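Side-chain contacts in elongation factor G (Thermus thermophilus, PDB 2DY1), which binds GTP with magnesium and, as its family suggests, probably acts as a GTPase in the translocation step of protein synthesis: residues A[62-67]-A[88-93]; A[291-296]-A[441-446]. All coordinates share one frame; numbering follows the deposited sequence.

Contact 1 (A[62-67]-A[88-93]); sequences VRTGVA and VGEIRG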
# COMPACT_ATOMS: atom_id res chain seq x y z
N VAL A 62 10.08 -2.98 7.50
CA VAL A 62 9.47 -3.48 6.28
C VAL A 62 8.19 -4.24 6.64
O VAL A 62 7.23 -4.25 5.86
CB VAL A 62 10.45 -4.44 5.57
CG1 VAL A 62 9.80 -5.14 4.37
CG2 VAL A 62 11.69 -3.65 5.15
N ARG A 63 8.22 -4.87 7.81
CA ARG A 63 7.10 -5.67 8.29
C ARG A 63 6.71 -5.28 9.69
O ARG A 63 7.56 -5.15 10.57
CB ARG A 63 7.48 -7.16 8.30
CG ARG A 63 8.03 -7.70 6.96
CD ARG A 63 7.02 -7.64 5.85
NE ARG A 63 5.91 -8.57 6.12
CZ ARG A 63 4.80 -8.63 5.39
NH1 ARG A 63 4.62 -7.82 4.35
NH2 ARG A 63 3.85 -9.51 5.71
N THR A 64 5.41 -5.08 9.90
CA THR A 64 4.90 -4.75 11.22
C THR A 64 5.31 -5.79 12.26
O THR A 64 5.23 -7.00 12.00
CB THR A 64 3.37 -4.70 11.17
OG1 THR A 64 2.97 -3.72 10.21
CG2 THR A 64 2.78 -4.37 12.55
N GLY A 65 5.77 -5.31 13.41
CA GLY A 65 6.14 -6.19 14.52
C GLY A 65 5.18 -5.97 15.68
O GLY A 65 4.77 -4.85 15.96
N VAL A 66 4.80 -7.05 16.34
CA VAL A 66 3.91 -6.96 17.50
C VAL A 66 4.73 -6.89 18.78
O VAL A 66 5.71 -7.63 18.97
CB VAL A 66 2.97 -8.19 17.55
CG1 VAL A 66 2.02 -8.05 18.75
CG2 VAL A 66 2.17 -8.29 16.25
N ALA A 67 4.38 -5.93 19.64
CA ALA A 67 5.01 -5.79 20.94
C ALA A 67 3.87 -5.91 21.95
O ALA A 67 3.11 -4.97 22.15
CB ALA A 67 5.70 -4.43 21.07
N VAL A 88 2.71 0.30 2.34
CA VAL A 88 1.31 0.65 2.59
C VAL A 88 0.50 -0.59 3.02
O VAL A 88 -0.42 -0.48 3.83
CB VAL A 88 0.69 1.29 1.33
CG1 VAL A 88 0.72 0.32 0.16
CG2 VAL A 88 -0.73 1.77 1.62
N GLY A 89 0.80 -1.76 2.45
CA GLY A 89 0.06 -2.96 2.83
C GLY A 89 0.10 -3.20 4.34
O GLY A 89 -0.93 -3.34 5.02
N GLU A 90 1.30 -3.19 4.88
CA GLU A 90 1.48 -3.42 6.30
C GLU A 90 0.97 -2.27 7.15
O GLU A 90 0.41 -2.49 8.22
CB GLU A 90 2.97 -3.65 6.59
CG GLU A 90 3.44 -5.05 6.20
CD GLU A 90 3.01 -6.08 7.23
OE1 GLU A 90 1.84 -6.52 7.21
OE2 GLU A 90 3.84 -6.44 8.08
N ILE A 91 1.16 -1.05 6.68
CA ILE A 91 0.69 0.10 7.42
C ILE A 91 -0.83 0.06 7.55
O ILE A 91 -1.37 0.22 8.66
CB ILE A 91 1.11 1.42 6.75
CG1 ILE A 91 2.64 1.53 6.76
CG2 ILE A 91 0.51 2.64 7.52
CD1 ILE A 91 3.21 2.70 5.94
N ARG A 92 -1.52 -0.13 6.43
CA ARG A 92 -2.99 -0.14 6.50
C ARG A 92 -3.49 -1.35 7.28
O ARG A 92 -4.49 -1.26 8.02
CB ARG A 92 -3.59 -0.05 5.10
CG ARG A 92 -3.34 1.35 4.49
CD ARG A 92 -4.07 1.59 3.21
NE ARG A 92 -3.73 2.91 2.65
CZ ARG A 92 -4.44 3.50 1.69
NH1 ARG A 92 -5.50 2.89 1.19
NH2 ARG A 92 -4.07 4.69 1.23
N GLY A 93 -2.78 -2.47 7.16
CA GLY A 93 -3.16 -3.66 7.91
C GLY A 93 -3.04 -3.42 9.42
O GLY A 93 -3.88 -3.87 10.19
O HOH W 1 0.59 -5.03 9.43
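The guanidinium of Arg63 and the carboxylate of Glu90 lie stacked, their planes 8° apart, with OE2 3.5 Å above the centre of the arginine plane on one face. NH1 of Arg63 also rests against Glu90 CG. No N-H of the guanidinium points at the acid, so this salt bridge, 3.6 Å from Arg63 NE to Glu90 OE2, works through charge alone. NE and NH2 bond to other partners: NE to Gln292 OE1, NH2 to Glu408 O. Bends at chi2 and chi3 fold the arginine chain back and bring its flat end over the acid. Glu90 OE2 is gripped a second time by the backbone: Thr64 N donates to it across 2.8 Å, approaching 37° out of the carboxylate plane with an N-H...O angle of 142°. Lys290 completes the setting of this oxygen with a salt bridge. A water bridges Thr64 OG1 and the helix, 2.8 Å from OG1 and 2.8 Å from Glu90 O, with a weak contact to Glu90 OE1; it has more acceptors near it than protons to give. Just downstream of the GTP-binding Thr60 and Thr61, the chain is thus pinned to the start of helix 88-97 in the GTP-binding domain. With an arginine and a lysine beside it and an amide pointing in, Glu90 is probably held as the carboxylate anion.

Contact 2 (A[291-296]-A[441-446]); sequences VQVDPF and QDYGVE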
# COMPACT_ATOMS: atom_id res chain seq x y z
N VAL A 291 0.16 -11.65 7.39
CA VAL A 291 0.69 -13.00 7.35
C VAL A 291 2.20 -12.94 7.16
O VAL A 291 2.69 -12.05 6.47
CB VAL A 291 0.10 -13.76 6.13
CG1 VAL A 291 0.88 -15.05 5.88
CG2 VAL A 291 -1.39 -14.09 6.39
N GLN A 292 2.92 -13.82 7.86
CA GLN A 292 4.37 -13.95 7.63
C GLN A 292 4.59 -15.37 7.12
O GLN A 292 3.88 -16.27 7.52
CB GLN A 292 5.21 -13.83 8.90
CG GLN A 292 5.41 -12.44 9.46
CD GLN A 292 6.09 -11.51 8.47
OE1 GLN A 292 5.53 -10.49 8.07
NE2 GLN A 292 7.32 -11.85 8.07
N VAL A 293 5.58 -15.57 6.25
CA VAL A 293 5.96 -16.93 5.84
C VAL A 293 7.49 -16.84 5.97
O VAL A 293 8.21 -16.76 4.97
CB VAL A 293 5.54 -17.29 4.38
CG1 VAL A 293 5.83 -18.76 4.10
CG2 VAL A 293 4.07 -17.02 4.16
N ASP A 294 7.97 -16.77 7.21
CA ASP A 294 9.41 -16.62 7.49
C ASP A 294 10.14 -17.92 7.20
O ASP A 294 9.66 -19.00 7.54
CB ASP A 294 9.64 -16.26 8.97
CG ASP A 294 9.16 -14.84 9.33
OD1 ASP A 294 8.74 -14.63 10.49
OD2 ASP A 294 9.23 -13.94 8.48
N PRO A 295 11.32 -17.84 6.58
CA PRO A 295 12.06 -19.08 6.30
C PRO A 295 12.22 -19.94 7.56
O PRO A 295 12.55 -19.43 8.64
CB PRO A 295 13.40 -18.57 5.78
CG PRO A 295 13.03 -17.30 5.08
CD PRO A 295 12.02 -16.67 6.03
N PHE A 296 11.98 -21.24 7.40
CA PHE A 296 12.10 -22.22 8.47
C PHE A 296 11.02 -22.11 9.54
O PHE A 296 11.13 -22.75 10.60
CB PHE A 296 13.48 -22.12 9.13
CG PHE A 296 14.61 -22.03 8.15
CD1 PHE A 296 15.30 -20.83 7.98
CD2 PHE A 296 14.94 -23.11 7.34
CE1 PHE A 296 16.30 -20.72 7.02
CE2 PHE A 296 15.93 -23.01 6.38
CZ PHE A 296 16.61 -21.82 6.21
N GLN A 441 14.99 -14.25 -2.47
CA GLN A 441 16.34 -14.79 -2.18
C GLN A 441 16.33 -15.54 -0.83
O GLN A 441 16.99 -16.56 -0.67
CB GLN A 441 17.34 -13.63 -2.17
CG GLN A 441 18.73 -13.92 -1.59
CD GLN A 441 19.58 -12.65 -1.50
OE1 GLN A 441 19.13 -11.61 -0.96
NE2 GLN A 441 20.79 -12.72 -2.03
N ASP A 442 15.59 -15.04 0.16
CA ASP A 442 15.51 -15.70 1.45
C ASP A 442 14.88 -17.06 1.29
O ASP A 442 15.17 -17.98 2.06
CB ASP A 442 14.65 -14.94 2.46
CG ASP A 442 15.18 -13.57 2.78
OD1 ASP A 442 16.37 -13.29 2.51
OD2 ASP A 442 14.40 -12.75 3.33
N TYR A 443 13.98 -17.16 0.31
CA TYR A 443 13.27 -18.41 0.05
C TYR A 443 14.08 -19.34 -0.86
O TYR A 443 13.61 -20.41 -1.24
CB TYR A 443 11.91 -18.15 -0.61
CG TYR A 443 10.93 -17.36 0.25
CD1 TYR A 443 10.94 -17.45 1.63
CD2 TYR A 443 9.95 -16.56 -0.35
CE1 TYR A 443 9.99 -16.77 2.41
CE2 TYR A 443 9.00 -15.88 0.41
CZ TYR A 443 9.03 -16.00 1.79
OH TYR A 443 8.05 -15.39 2.56
N GLY A 444 15.30 -18.91 -1.20
CA GLY A 444 16.18 -19.75 -2.02
C GLY A 444 16.13 -19.54 -3.52
O GLY A 444 16.66 -20.35 -4.30
N VAL A 445 15.55 -18.44 -3.96
CA VAL A 445 15.41 -18.19 -5.38
C VAL A 445 16.02 -16.88 -5.81
O VAL A 445 15.74 -15.84 -5.25
CB VAL A 445 13.91 -18.19 -5.75
CG1 VAL A 445 13.72 -18.01 -7.26
CG2 VAL A 445 13.26 -19.50 -5.27
N GLU A 446 16.90 -16.95 -6.82
CA GLU A 446 17.49 -15.73 -7.36
C GLU A 446 16.68 -15.28 -8.57
O GLU A 446 16.52 -16.02 -9.55
CB GLU A 446 18.94 -15.98 -7.82
CG GLU A 446 19.92 -16.21 -6.69
CD GLU A 446 21.30 -16.56 -7.22
OE1 GLU A 446 21.55 -17.74 -7.52
OE2 GLU A 446 22.11 -15.62 -7.36
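Tyr443 packs its ring against Pro295, CG of the proline lying 4.0 Å from CD1 of the tyrosine, the two side chains crossing at about a right angle. With CG turned anti to the carbonyl carbon (chi1 -63°), the ring carries its hydroxyl out to segment 291-296. There OH donates to Val293 O over 2.8 Å; the C=O...O angle is 135°, and the donor sits 28° off the carbonyl plane. The same carbonyl lies near the ring plane at its edge, 3.1 Å from CE1. Val293 CB also lies against the hydroxyl oxygen, at 3.6 Å. Beyond the ring, Pro295 CG also packs on Asp442, 3.9 Å from CB and a similar distance from the backbone O, so the proline is set against two successive residues at the helix end. Arg439, one turn back in that helix, pairs with Asp442 OD2 and with Asp294 OD2. The latter oxygen also accepts from Gln292 NE2 at 2.9 Å, the acceptor lying in the amide plane, so side chains of 291-296 brace one another beside the interface. Gly444, at positive phi, ends helix 430-442 with bonds back into its last turn, one of them from its N to Gln441 O. This is a Schellman C-cap, here joined to an interdomain seam between a domain 2 segment and domain III.

In the fold
From the N terminus, the chain enters contact 1 at 62-67, runs out and back through the edge strand 65-71 and its antiparallel neighbour 74-80, and closes a short loop at helix 88-97, all within the GTP-binding domain. Contact 2 opens only much later, at the end of strand 285-294, and closes at 441-446 after most of domains 2 and III. The two loops are therefore in series, neither nesting nor crossing. Although their centres lie about 18 Å apart, 62-67 meets 291-296 directly. Together they connect the GTP-binding domain, domain 2 and domain III.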